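Local coordinates for Rep protein (Adeno-associated virus - 5, PDB 1M55) that probably nicks viral DNA at the replication origin as the metal-dependent endonuclease domain of a rolling-circle type Rep protein, at residues A2-D14 / Y87-S101. Residues are numbered along the deposited sequence; the frame is centred on the assembly and turned at random.
Sequences ATFYEVIVRVPFD and YFHLHTLVETSGISS. With ZN (zinc ion), chain C; ZN (zinc ion), chain D.
Tyr5 and Val94 exchange backbone hydrogen bonds in both directions, as do Val7 with Thr92 and Val9 with Leu90, pairing strands 3-10 and 88-95 antiparallel within the central sheet. Val11 N to Phe88 O continues the pattern, and a water bridges Val11 O to Phe88 N. At the other end Thr96 N donates to Thr3 O, while the hydroxyls Thr3 OG1 and Thr96 OG1 share a 2.7 Å hydrogen bond.

Metal chemistry occupies the face carrying Glu6, Ile8, His89 and His91. His89 NE2 and His91 NE2 bind the same zinc ion, each at 2.0 Å; with Leu90 between them they form the HUH motif of Rep nucleases, and Glu82 from the adjacent strand is the third protein ligand. His91 turns its other nitrogen across the pair: ND1 donates to Glu6 OE2 over 2.9 Å, nearly straight at 168°, in the imidazole plane but from above the carboxylate plane. Extended from CB, with CG anti to N (chi1 -180°), Glu6 lies alongside the histidine; Thr134 and Tyr149 also bond its carboxylate. His89 ND1 donates to Tyr87 O at 2.9 Å. Separately, at the far end of strand 88-95, Glu95 OE2 binds a second zinc ion with Gln73 and two waters, and also accepts from Lys76 N.

Aromatic contacts close both ends. Thr96 CG2 sits over the centre of the Tyr5 ring, 3.6 Å from its centroid, and Tyr5 OH donates to Ile99 O, 2.8 Å away at the ring edge, tying the ring to the type II turn of 96-99. Arg10 CD makes a CH-pi contact over the Tyr87 face, offset toward its rim; the guanidinium runs on past CD1 and CE1, the planes 18° apart, NE lying 3.5 Å from Tyr87 CD1.

With ND1 of both histidines engaged as donors, NE2 is left to the metal and ring rotation is restrained; the Glu6 carboxylate would probably make His91 a stronger zinc ligand.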
loop_
_atom_site.group_PDB
_atom_site.type_symbol
_atom_site.label_atom_id
_atom_site.label_comp_id
_atom_site.label_asym_id
_atom_site.label_seq_id
_atom_site.Cartn_x
_atom_site.Cartn_y
_atom_site.Cartn_z
ATOM N N ALA A 2 -7.184 16.080 7.067
ATOM C CA ALA A 2 -6.832 15.760 5.685
ATOM C C ALA A 2 -7.658 14.592 5.144
ATOM O O ALA A 2 -7.878 13.607 5.850
ATOM C CB ALA A 2 -5.344 15.449 5.583
ATOM N N THR A 3 -8.102 14.709 3.895
ATOM C CA THR A 3 -8.904 13.673 3.244
ATOM C C THR A 3 -8.073 12.813 2.282
ATOM O O THR A 3 -7.187 13.323 1.585
ATOM C CB THR A 3 -10.113 14.289 2.502
ATOM O OG1 THR A 3 -9.660 15.255 1.542
ATOM C CG2 THR A 3 -11.052 14.964 3.496
ATOM N N PHE A 4 -8.398 11.523 2.216
ATOM C CA PHE A 4 -7.676 10.565 1.381
ATOM C C PHE A 4 -8.592 9.597 0.648
ATOM O O PHE A 4 -9.714 9.331 1.083
ATOM C CB PHE A 4 -6.759 9.687 2.253
ATOM C CG PHE A 4 -5.757 10.447 3.068
ATOM C CD1 PHE A 4 -6.130 11.064 4.256
ATOM C CD2 PHE A 4 -4.438 10.547 2.647
ATOM C CE1 PHE A 4 -5.201 11.776 5.013
ATOM C CE2 PHE A 4 -3.503 11.253 3.394
ATOM C CZ PHE A 4 -3.884 11.870 4.577
ATOM N N TYR A 5 -8.088 9.064 -0.459
ATOM C CA TYR A 5 -8.782 8.036 -1.227
ATOM C C TYR A 5 -8.023 6.784 -0.798
ATOM O O TYR A 5 -6.887 6.890 -0.318
ATOM C CB TYR A 5 -8.566 8.203 -2.736
ATOM C CG TYR A 5 -9.330 9.330 -3.385
ATOM C CD1 TYR A 5 -8.667 10.316 -4.109
ATOM C CD2 TYR A 5 -10.723 9.389 -3.308
ATOM C CE1 TYR A 5 -9.369 11.333 -4.749
ATOM C CE2 TYR A 5 -11.434 10.401 -3.939
ATOM C CZ TYR A 5 -10.753 11.369 -4.659
ATOM O OH TYR A 5 -11.460 12.372 -5.283
ATOM N N GLU A 6 -8.649 5.617 -0.918
ATOM C CA GLU A 6 -7.972 4.372 -0.582
ATOM C C GLU A 6 -8.032 3.423 -1.756
ATOM O O GLU A 6 -9.102 3.165 -2.310
ATOM C CB GLU A 6 -8.572 3.660 0.634
ATOM C CG GLU A 6 -7.817 2.349 0.948
ATOM C CD GLU A 6 -8.443 1.521 2.055
ATOM O OE1 GLU A 6 -9.620 1.128 1.920
ATOM O OE2 GLU A 6 -7.742 1.234 3.048
ATOM N N VAL A 7 -6.867 2.936 -2.157
ATOM C CA VAL A 7 -6.780 1.973 -3.236
ATOM C C VAL A 7 -6.067 0.767 -2.646
ATOM O O VAL A 7 -4.997 0.903 -2.041
ATOM C CB VAL A 7 -5.976 2.518 -4.438
ATOM C CG1 VAL A 7 -5.913 1.469 -5.539
ATOM C CG2 VAL A 7 -6.611 3.804 -4.959
ATOM N N ILE A 8 -6.700 -0.397 -2.727
ATOM C CA ILE A 8 -6.072 -1.601 -2.209
ATOM C C ILE A 8 -5.473 -2.360 -3.384
ATOM O O ILE A 8 -6.149 -2.606 -4.390
ATOM C CB ILE A 8 -7.064 -2.491 -1.424
ATOM C CG1 ILE A 8 -7.505 -1.765 -0.147
ATOM C CG2 ILE A 8 -6.405 -3.826 -1.058
ATOM C CD1 ILE A 8 -8.537 -2.521 0.673
ATOM N N VAL A 9 -4.176 -2.630 -3.291
ATOM C CA VAL A 9 -3.476 -3.354 -4.335
ATOM C C VAL A 9 -3.037 -4.725 -3.832
ATOM O O VAL A 9 -2.290 -4.829 -2.856
ATOM C CB VAL A 9 -2.224 -2.580 -4.831
ATOM C CG1 VAL A 9 -1.531 -3.360 -5.949
ATOM C CG2 VAL A 9 -2.612 -1.196 -5.323
ATOM N N ARG A 10 -3.552 -5.775 -4.460
ATOM C CA ARG A 10 -3.173 -7.136 -4.105
ATOM C C ARG A 10 -1.840 -7.375 -4.801
ATOM O O ARG A 10 -1.701 -7.119 -5.998
ATOM C CB ARG A 10 -4.247 -8.120 -4.561
ATOM C CG ARG A 10 -5.503 -8.016 -3.711
ATOM C CD ARG A 10 -6.639 -8.835 -4.268
ATOM N NE ARG A 10 -7.743 -8.907 -3.317
ATOM C CZ ARG A 10 -8.947 -9.388 -3.604
ATOM N NH1 ARG A 10 -9.213 -9.843 -4.821
ATOM N NH2 ARG A 10 -9.883 -9.431 -2.665
ATOM N N VAL A 11 -0.853 -7.812 -4.032
ATOM C CA VAL A 11 0.505 -8.022 -4.531
ATOM C C VAL A 11 0.771 -9.379 -5.190
ATOM O O VAL A 11 0.770 -10.416 -4.522
ATOM C CB VAL A 11 1.535 -7.778 -3.389
ATOM C CG1 VAL A 11 2.956 -8.002 -3.877
ATOM C CG2 VAL A 11 1.385 -6.365 -2.852
ATOM N N PRO A 12 1.020 -9.381 -6.514
ATOM C CA PRO A 12 1.294 -10.612 -7.262
ATOM C C PRO A 12 2.751 -11.032 -7.042
ATOM O O PRO A 12 3.642 -10.184 -7.038
ATOM C CB PRO A 12 1.075 -10.184 -8.722
ATOM C CG PRO A 12 0.344 -8.847 -8.635
ATOM C CD PRO A 12 0.961 -8.231 -7.427
ATOM N N PHE A 13 2.996 -12.330 -6.883
ATOM C CA PHE A 13 4.359 -12.821 -6.671
ATOM C C PHE A 13 4.576 -14.271 -7.116
ATOM O O PHE A 13 5.707 -14.693 -7.348
ATOM C CB PHE A 13 4.749 -12.684 -5.190
ATOM C CG PHE A 13 3.987 -13.601 -4.270
ATOM C CD1 PHE A 13 4.432 -14.899 -4.028
ATOM C CD2 PHE A 13 2.813 -13.175 -3.663
ATOM C CE1 PHE A 13 3.718 -15.759 -3.199
ATOM C CE2 PHE A 13 2.093 -14.025 -2.831
ATOM C CZ PHE A 13 2.546 -15.321 -2.599
ATOM N N ASP A 14 3.494 -15.038 -7.193
ATOM C CA ASP A 14 3.554 -16.451 -7.569
ATOM C C ASP A 14 3.558 -16.577 -9.090
ATOM O O ASP A 14 2.567 -16.233 -9.737
ATOM C CB ASP A 14 2.331 -17.161 -6.979
ATOM C CG ASP A 14 2.470 -18.667 -6.958
ATOM O OD1 ASP A 14 2.399 -19.240 -5.855
ATOM O OD2 ASP A 14 2.615 -19.284 -8.028
ATOM N N TYR A 87 -4.593 -12.697 0.407
ATOM C CA TYR A 87 -3.547 -12.029 -0.360
ATOM C C TYR A 87 -2.690 -11.061 0.419
ATOM O O TYR A 87 -3.123 -10.494 1.424
ATOM C CB TYR A 87 -4.175 -11.185 -1.477
ATOM C CG TYR A 87 -5.092 -11.913 -2.420
ATOM C CD1 TYR A 87 -6.464 -11.955 -2.188
ATOM C CD2 TYR A 87 -4.593 -12.540 -3.560
ATOM C CE1 TYR A 87 -7.317 -12.599 -3.070
ATOM C CE2 TYR A 87 -5.440 -13.189 -4.453
ATOM C CZ TYR A 87 -6.799 -13.214 -4.198
ATOM O OH TYR A 87 -7.653 -13.840 -5.074
ATOM N N PHE A 88 -1.467 -10.875 -0.059
ATOM C CA PHE A 88 -0.588 -9.864 0.502
ATOM C C PHE A 88 -1.174 -8.651 -0.222
ATOM O O PHE A 88 -1.502 -8.733 -1.414
ATOM C CB PHE A 88 0.854 -10.080 0.053
ATOM C CG PHE A 88 1.574 -11.135 0.830
ATOM C CD1 PHE A 88 1.492 -12.473 0.458
ATOM C CD2 PHE A 88 2.335 -10.790 1.945
ATOM C CE1 PHE A 88 2.161 -13.454 1.185
ATOM C CE2 PHE A 88 3.010 -11.762 2.681
ATOM C CZ PHE A 88 2.923 -13.099 2.299
ATOM N N HIS A 89 -1.349 -7.541 0.477
ATOM C CA HIS A 89 -1.945 -6.383 -0.168
ATOM C C HIS A 89 -1.518 -5.083 0.472
ATOM O O HIS A 89 -1.034 -5.062 1.606
ATOM C CB HIS A 89 -3.478 -6.498 -0.146
ATOM C CG HIS A 89 -4.051 -6.602 1.232
ATOM N ND1 HIS A 89 -4.082 -7.765 1.971
ATOM C CD2 HIS A 89 -4.569 -5.640 2.038
ATOM C CE1 HIS A 89 -4.594 -7.479 3.174
ATOM N NE2 HIS A 89 -4.904 -6.200 3.258
ATOM N N LEU A 90 -1.701 -4.003 -0.273
ATOM C CA LEU A 90 -1.348 -2.671 0.186
ATOM C C LEU A 90 -2.576 -1.791 0.353
ATOM O O LEU A 90 -3.420 -1.728 -0.547
ATOM C CB LEU A 90 -0.440 -1.984 -0.843
ATOM C CG LEU A 90 0.976 -2.510 -1.074
ATOM C CD1 LEU A 90 1.454 -2.097 -2.457
ATOM C CD2 LEU A 90 1.903 -1.994 0.014
ATOM N N HIS A 91 -2.705 -1.173 1.524
ATOM C CA HIS A 91 -3.771 -0.205 1.758
ATOM C C HIS A 91 -3.048 1.072 1.363
ATOM O O HIS A 91 -2.110 1.500 2.046
ATOM C CB HIS A 91 -4.168 -0.132 3.232
ATOM C CG HIS A 91 -5.013 -1.279 3.680
ATOM N ND1 HIS A 91 -6.389 -1.245 3.737
ATOM C CD2 HIS A 91 -4.655 -2.524 4.079
ATOM C CE1 HIS A 91 -6.816 -2.442 4.159
ATOM N NE2 HIS A 91 -5.800 -3.249 4.380
ATOM N N THR A 92 -3.427 1.627 0.221
ATOM C CA THR A 92 -2.784 2.823 -0.296
ATOM C C THR A 92 -3.649 4.065 -0.098
ATOM O O THR A 92 -4.615 4.280 -0.837
ATOM C CB THR A 92 -2.453 2.628 -1.793
ATOM O OG1 THR A 92 -1.917 1.309 -1.986
ATOM C CG2 THR A 92 -1.430 3.650 -2.262
ATOM N N LEU A 93 -3.334 4.842 0.936
ATOM C CA LEU A 93 -4.067 6.071 1.218
ATOM C C LEU A 93 -3.292 7.236 0.624
ATOM O O LEU A 93 -2.136 7.474 0.989
ATOM C CB LEU A 93 -4.217 6.294 2.725
ATOM C CG LEU A 93 -5.082 5.341 3.546
ATOM C CD1 LEU A 93 -5.024 5.760 5.011
ATOM C CD2 LEU A 93 -6.508 5.372 3.039
ATOM N N VAL A 94 -3.917 7.949 -0.303
ATOM C CA VAL A 94 -3.275 9.097 -0.930
ATOM C C VAL A 94 -4.257 10.258 -0.834
ATOM O O VAL A 94 -5.461 10.076 -1.037
ATOM C CB VAL A 94 -2.909 8.817 -2.397
ATOM C CG1 VAL A 94 -2.029 9.934 -2.922
ATOM C CG2 VAL A 94 -2.172 7.486 -2.511
ATOM N N GLU A 95 -3.760 11.445 -0.502
ATOM C CA GLU A 95 -4.649 12.591 -0.354
ATOM C C GLU A 95 -5.413 12.905 -1.633
ATOM O O GLU A 95 -4.916 12.687 -2.738
ATOM C CB GLU A 95 -3.901 13.817 0.161
ATOM C CG GLU A 95 -3.037 14.509 -0.854
ATOM C CD GLU A 95 -2.361 15.729 -0.275
ATOM O OE1 GLU A 95 -3.033 16.516 0.425
ATOM O OE2 GLU A 95 -1.150 15.893 -0.514
ATOM N N THR A 96 -6.625 13.422 -1.465
ATOM C CA THR A 96 -7.516 13.743 -2.577
ATOM C C THR A 96 -7.142 14.967 -3.415
ATOM O O THR A 96 -7.572 15.090 -4.563
ATOM C CB THR A 96 -8.950 13.949 -2.061
ATOM O OG1 THR A 96 -8.964 15.022 -1.107
ATOM C CG2 THR A 96 -9.458 12.691 -1.384
ATOM N N SER A 97 -6.367 15.875 -2.830
ATOM C CA SER A 97 -5.955 17.109 -3.494
ATOM C C SER A 97 -5.565 16.951 -4.965
ATOM O O SER A 97 -4.690 16.152 -5.311
ATOM C CB SER A 97 -4.807 17.756 -2.712
ATOM O OG SER A 97 -4.567 19.093 -3.128
ATOM N N GLY A 98 -6.244 17.698 -5.827
ATOM C CA GLY A 98 -5.952 17.664 -7.249
ATOM C C GLY A 98 -6.555 16.528 -8.051
ATOM O O GLY A 98 -6.425 16.508 -9.279
ATOM N N ILE A 99 -7.230 15.597 -7.384
ATOM C CA ILE A 99 -7.833 14.452 -8.066
ATOM C C ILE A 99 -9.341 14.404 -7.814
ATOM O O ILE A 99 -9.775 14.145 -6.689
ATOM C CB ILE A 99 -7.216 13.119 -7.563
ATOM C CG1 ILE A 99 -5.683 13.205 -7.521
ATOM C CG2 ILE A 99 -7.667 11.960 -8.456
ATOM C CD1 ILE A 99 -5.017 13.248 -8.875
ATOM N N SER A 100 -10.141 14.674 -8.841
ATOM C CA SER A 100 -11.590 14.634 -8.679
ATOM C C SER A 100 -12.066 13.184 -8.674
ATOM O O SER A 100 -11.526 12.335 -9.391
ATOM C CB SER A 100 -12.296 15.435 -9.779
ATOM O OG SER A 100 -12.213 14.796 -11.041
ATOM N N SER A 101 -13.105 12.910 -7.895
ATOM C CA SER A 101 -13.643 11.564 -7.779
ATOM C C SER A 101 -14.112 10.944 -9.096
ATOM O O SER A 101 -13.914 9.748 -9.317
ATOM C CB SER A 101 -14.775 11.537 -6.743
ATOM O OG SER A 101 -15.187 10.208 -6.462
HETATM ZN ZN ZN C . -5.674 -5.186 4.867
HETATM ZN ZN ZN D . -0.383 17.913 -0.459
HETATM O O HOH W 1 -0.717 -12.051 -2.574
HETATM O O HOH W 2 -2.352 19.045 -1.177
HETATM O O HOH W 3 1.798 17.105 0.036
#